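Putative Phosphate (Eubacterium rectale, PDB 3DAO) probably hydrolyses phosphate esters as a haloacid dehalogenase-like hydrolase. Local coordinates at residues 123-134 / 151-161. Numbering follows the deposited sequence.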
loop_
_atom_site.group_PDB
_atom_site.type_symbol
_atom_site.label_atom_id
_atom_site.label_comp_id
_atom_site.label_asym_id
_atom_site.label_seq_id
_atom_site.Cartn_x
_atom_site.Cartn_y
_atom_site.Cartn_z
ATOM N N TYR A 123 16.610 -11.520 0.310
ATOM C CA TYR A 123 15.401 -11.152 1.068
ATOM C C TYR A 123 15.585 -9.874 1.846
ATOM O O TYR A 123 16.708 -9.435 2.112
ATOM C CB TYR A 123 14.901 -12.294 1.958
ATOM C CG TYR A 123 15.928 -12.900 2.858
ATOM C CD1 TYR A 123 16.768 -13.914 2.398
ATOM C CD2 TYR A 123 16.052 -12.490 4.188
ATOM C CE1 TYR A 123 17.697 -14.493 3.218
ATOM C CE2 TYR A 123 16.997 -13.075 5.028
ATOM C CZ TYR A 123 17.811 -14.077 4.538
ATOM O OH TYR A 123 18.764 -14.669 5.351
ATOM N N PHE A 124 14.446 -9.288 2.173
ATOM C CA PHE A 124 14.385 -7.999 2.859
ATOM C C PHE A 124 13.280 -8.009 3.882
ATOM O O PHE A 124 12.278 -8.714 3.717
ATOM C CB PHE A 124 14.094 -6.876 1.846
ATOM C CG PHE A 124 15.071 -6.840 0.687
ATOM C CD1 PHE A 124 16.255 -6.122 0.792
ATOM C CD2 PHE A 124 14.815 -7.551 -0.460
ATOM C CE1 PHE A 124 17.169 -6.122 -0.240
ATOM C CE2 PHE A 124 15.710 -7.575 -1.481
ATOM C CZ PHE A 124 16.887 -6.855 -1.388
ATOM N N ALA A 125 13.479 -7.265 4.954
ATOM C CA ALA A 125 12.445 -7.156 6.004
ATOM C C ALA A 125 12.200 -5.666 6.242
ATOM O O ALA A 125 13.128 -4.921 6.570
ATOM C CB ALA A 125 12.906 -7.847 7.278
ATOM N N ALA A 126 10.971 -5.235 6.032
ATOM C CA ALA A 126 10.633 -3.805 6.104
ATOM C C ALA A 126 9.825 -3.411 7.321
ATOM O O ALA A 126 8.990 -4.149 7.785
ATOM C CB ALA A 126 9.876 -3.372 4.843
ATOM N N THR A 127 10.125 -2.213 7.810
ATOM C CA THR A 127 9.341 -1.557 8.858
ATOM C C THR A 127 8.662 -0.351 8.169
ATOM O O THR A 127 8.876 -0.110 6.972
ATOM C CB THR A 127 10.208 -1.065 10.029
ATOM O OG1 THR A 127 10.826 0.181 9.686
ATOM C CG2 THR A 127 11.272 -2.103 10.354
ATOM N N PRO A 128 7.842 0.412 8.900
ATOM C CA PRO A 128 7.212 1.550 8.246
ATOM C C PRO A 128 8.190 2.626 7.828
ATOM O O PRO A 128 7.905 3.415 6.923
ATOM C CB PRO A 128 6.257 2.098 9.311
ATOM C CG PRO A 128 5.991 0.962 10.237
ATOM C CD PRO A 128 7.226 0.082 10.189
ATOM N N ASP A 129 9.362 2.617 8.437
ATOM C CA ASP A 129 10.343 3.667 8.227
ATOM C C ASP A 129 11.539 3.310 7.345
ATOM O O ASP A 129 12.139 4.168 6.695
ATOM C CB ASP A 129 10.876 4.098 9.587
ATOM C CG ASP A 129 9.788 4.578 10.478
ATOM O OD1 ASP A 129 9.031 5.445 10.009
ATOM O OD2 ASP A 129 9.671 4.083 11.624
ATOM N N PHE A 130 11.937 2.058 7.391
ATOM C CA PHE A 130 13.063 1.630 6.590
ATOM C C PHE A 130 12.989 0.159 6.313
ATOM O O PHE A 130 12.129 -0.552 6.829
ATOM C CB PHE A 130 14.389 1.996 7.259
ATOM C CG PHE A 130 14.372 1.836 8.740
ATOM C CD1 PHE A 130 14.405 0.587 9.301
ATOM C CD2 PHE A 130 14.272 2.934 9.561
ATOM C CE1 PHE A 130 14.363 0.443 10.658
ATOM C CE2 PHE A 130 14.218 2.793 10.910
ATOM C CZ PHE A 130 14.257 1.553 11.459
ATOM N N CYS A 131 13.920 -0.250 5.477
ATOM C CA CYS A 131 13.997 -1.629 5.007
ATOM C C CYS A 131 15.363 -2.223 5.240
ATOM O O CYS A 131 16.388 -1.681 4.800
ATOM C CB CYS A 131 13.662 -1.680 3.535
ATOM S SG CYS A 131 13.474 -3.412 2.936
ATOM N N PHE A 132 15.358 -3.328 5.978
ATOM C CA PHE A 132 16.572 -4.084 6.305
ATOM C C PHE A 132 17.005 -5.037 5.196
ATOM O O PHE A 132 16.194 -5.724 4.571
ATOM C CB PHE A 132 16.358 -4.934 7.560
ATOM C CG PHE A 132 16.149 -4.151 8.807
ATOM C CD1 PHE A 132 17.223 -3.532 9.434
ATOM C CD2 PHE A 132 14.897 -4.084 9.395
ATOM C CE1 PHE A 132 17.047 -2.824 10.611
ATOM C CE2 PHE A 132 14.711 -3.371 10.575
ATOM C CZ PHE A 132 15.802 -2.741 11.185
ATOM N N ALA A 133 18.312 -5.052 4.976
ATOM C CA ALA A 133 18.955 -5.909 3.977
ATOM C C ALA A 133 20.255 -6.439 4.554
ATOM O O ALA A 133 20.902 -5.747 5.326
ATOM C CB ALA A 133 19.277 -5.121 2.668
ATOM N N GLU A 134 20.630 -7.654 4.169
ATOM C CA GLU A 134 21.915 -8.210 4.599
ATOM C C GLU A 134 23.006 -7.960 3.580
ATOM O O GLU A 134 24.176 -8.053 3.902
ATOM C CB GLU A 134 21.829 -9.700 4.928
ATOM C CG GLU A 134 20.931 -9.933 6.120
ATOM C CD GLU A 134 20.788 -11.375 6.504
ATOM O OE1 GLU A 134 21.425 -12.230 5.870
ATOM O OE2 GLU A 134 20.038 -11.656 7.474
ATOM N N GLU A 151 14.571 4.115 2.114
ATOM C CA GLU A 151 15.509 4.104 3.245
ATOM C C GLU A 151 15.861 2.668 3.582
ATOM O O GLU A 151 15.010 1.885 4.018
ATOM C CB GLU A 151 14.927 4.765 4.487
ATOM C CG GLU A 151 14.741 6.245 4.334
ATOM C CD GLU A 151 16.069 6.994 4.240
ATOM O OE1 GLU A 151 17.063 6.583 4.888
ATOM O OE2 GLU A 151 16.088 8.009 3.535
HETATM N N MSE A 152 17.136 2.349 3.388
HETATM C CA MSE A 152 17.646 1.006 3.576
HETATM C C MSE A 152 18.595 0.985 4.750
HETATM O O MSE A 152 19.181 2.022 5.102
HETATM C CB MSE A 152 18.396 0.555 2.319
HETATM C CG MSE A 152 17.620 0.662 1.034
HETATM SE SE MSE A 152 16.029 -0.432 0.942
HETATM C CE MSE A 152 16.909 -2.165 1.117
ATOM N N ARG A 153 18.641 -0.158 5.441
ATOM C CA ARG A 153 19.595 -0.351 6.529
ATOM C C ARG A 153 20.224 -1.724 6.367
ATOM O O ARG A 153 19.542 -2.743 6.350
ATOM C CB ARG A 153 18.975 -0.164 7.927
ATOM C CG ARG A 153 18.150 1.121 8.026
ATOM C CD ARG A 153 18.241 1.897 9.343
ATOM N NE ARG A 153 18.049 1.117 10.549
ATOM C CZ ARG A 153 17.669 1.652 11.703
ATOM N NH1 ARG A 153 17.373 2.937 11.774
ATOM N NH2 ARG A 153 17.526 0.894 12.765
ATOM N N GLU A 154 21.532 -1.710 6.212
ATOM C CA GLU A 154 22.298 -2.934 6.082
ATOM C C GLU A 154 22.591 -3.459 7.482
ATOM O O GLU A 154 23.008 -2.719 8.371
ATOM C CB GLU A 154 23.568 -2.690 5.268
ATOM C CG GLU A 154 24.389 -3.936 5.031
ATOM C CD GLU A 154 25.541 -3.736 4.075
ATOM O OE1 GLU A 154 25.854 -2.562 3.719
ATOM O OE2 GLU A 154 26.116 -4.775 3.671
ATOM N N VAL A 155 22.323 -4.734 7.672
ATOM C CA VAL A 155 22.610 -5.428 8.930
ATOM C C VAL A 155 23.271 -6.775 8.646
ATOM O O VAL A 155 23.147 -7.319 7.546
ATOM C CB VAL A 155 21.355 -5.627 9.776
ATOM C CG1 VAL A 155 20.784 -4.294 10.175
ATOM C CG2 VAL A 155 20.321 -6.496 9.035
ATOM N N ASP A 156 23.929 -7.369 9.649
ATOM C CA ASP A 156 24.614 -8.649 9.430
ATOM C C ASP A 156 23.653 -9.824 9.352
ATOM O O ASP A 156 23.867 -10.751 8.575
ATOM C CB ASP A 156 25.660 -8.946 10.532
ATOM C CG ASP A 156 26.437 -10.223 10.264
ATOM O OD1 ASP A 156 27.125 -10.310 9.226
ATOM O OD2 ASP A 156 26.362 -11.160 11.087
ATOM N N ASP A 157 22.607 -9.772 10.160
ATOM C CA ASP A 157 21.652 -10.894 10.265
ATOM C C ASP A 157 20.294 -10.424 10.742
ATOM O O ASP A 157 20.110 -10.038 11.879
ATOM C CB ASP A 157 22.268 -11.943 11.228
ATOM C CG ASP A 157 21.462 -13.211 11.362
ATOM O OD1 ASP A 157 20.274 -13.293 10.991
ATOM O OD2 ASP A 157 22.050 -14.177 11.898
ATOM N N ILE A 158 19.336 -10.469 9.823
ATOM C CA ILE A 158 17.978 -10.003 10.110
ATOM C C ILE A 158 17.343 -10.800 11.258
ATOM O O ILE A 158 16.547 -10.263 12.019
ATOM C CB ILE A 158 17.096 -10.024 8.827
ATOM C CG1 ILE A 158 17.595 -8.949 7.848
ATOM C CG2 ILE A 158 15.693 -9.725 9.127
ATOM C CD1 ILE A 158 16.908 -9.018 6.463
ATOM N N THR A 159 17.741 -12.061 11.411
ATOM C CA THR A 159 17.114 -12.918 12.435
ATOM C C THR A 159 17.620 -12.550 13.815
ATOM O O THR A 159 17.113 -13.048 14.810
ATOM C CB THR A 159 17.336 -14.438 12.222
ATOM O OG1 THR A 159 18.718 -14.775 12.430
ATOM C CG2 THR A 159 16.889 -14.884 10.834
ATOM N N ARG A 160 18.580 -11.645 13.871
ATOM C CA ARG A 160 19.147 -11.214 15.148
ATOM C C ARG A 160 18.573 -9.862 15.558
ATOM O O ARG A 160 18.888 -9.336 16.607
ATOM C CB ARG A 160 20.686 -11.263 15.127
ATOM C CG ARG A 160 21.199 -12.716 15.010
ATOM C CD ARG A 160 22.675 -12.884 15.311
ATOM N NE ARG A 160 23.039 -14.292 15.507
ATOM C CZ ARG A 160 23.798 -15.014 14.686
ATOM N NH1 ARG A 160 24.318 -14.470 13.585
ATOM N NH2 ARG A 160 24.053 -16.288 14.984
ATOM N N LEU A 161 17.665 -9.341 14.743
ATOM C CA LEU A 161 17.016 -8.080 15.079
ATOM C C LEU A 161 15.913 -8.311 16.098
ATOM O O LEU A 161 15.266 -9.353 16.159
ATOM C CB LEU A 161 16.415 -7.389 13.866
ATOM C CG LEU A 161 17.386 -7.035 12.760
ATOM C CD1 LEU A 161 16.616 -6.544 11.549
ATOM C CD2 LEU A 161 18.367 -5.975 13.267
HETATM O O HOH W 1 18.844 -13.957 7.936
#
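C131 and M152 pair at the start of two parallel strands, 131-133 and 152-154, which helix 139-146 links in a beta-alpha-beta unit at the border of the smaller, six-stranded sheet. Four backbone bonds zip the strands together. C131 N donates to E151 O (2.8 Å); R153 then uses both its polar backbone atoms, N donating to C131 O and O accepting from A133 N, while A133 O takes V155 N at 2.9 Å. The next link passes to a side chain: E134, its chain extended beyond CG (chi2 180°), carries OE2 to I158 N at 2.7 Å, a nearly straight bond (171°) on the anti side of the carboxylate. A carboxylate suits this place because the same oxygen also accepts from a water held by Y123 OH.

On the face bearing F132 and R153, the R153 guanidinium, in one of its two modelled conformers, lies flat on the F130 ring, planes 14° apart and R153 CZ 3.7 Å from the F130 ring centroid, giving a cation-pi stack; bends at chi2 and chi3 fold the arginine back over the ring. Replacing F130 with an alanine would probably leave the guanidinium of this conformer without its aromatic platform and free to turn. L161 suits F132 because its branched end sets CD1 over the ring centre, a CH-pi contact 3.5 Å from the F132 centroid. The opposite face holds M152, a selenomethionine here, whose SE touches C131 CB, while F141 covers both M152 and A133. Beyond the strand, D157 OD1 closes an Asx turn, accepting T159 N at 2.8 Å and T159 OG1 at 2.6 Å from the same face of its carboxylate.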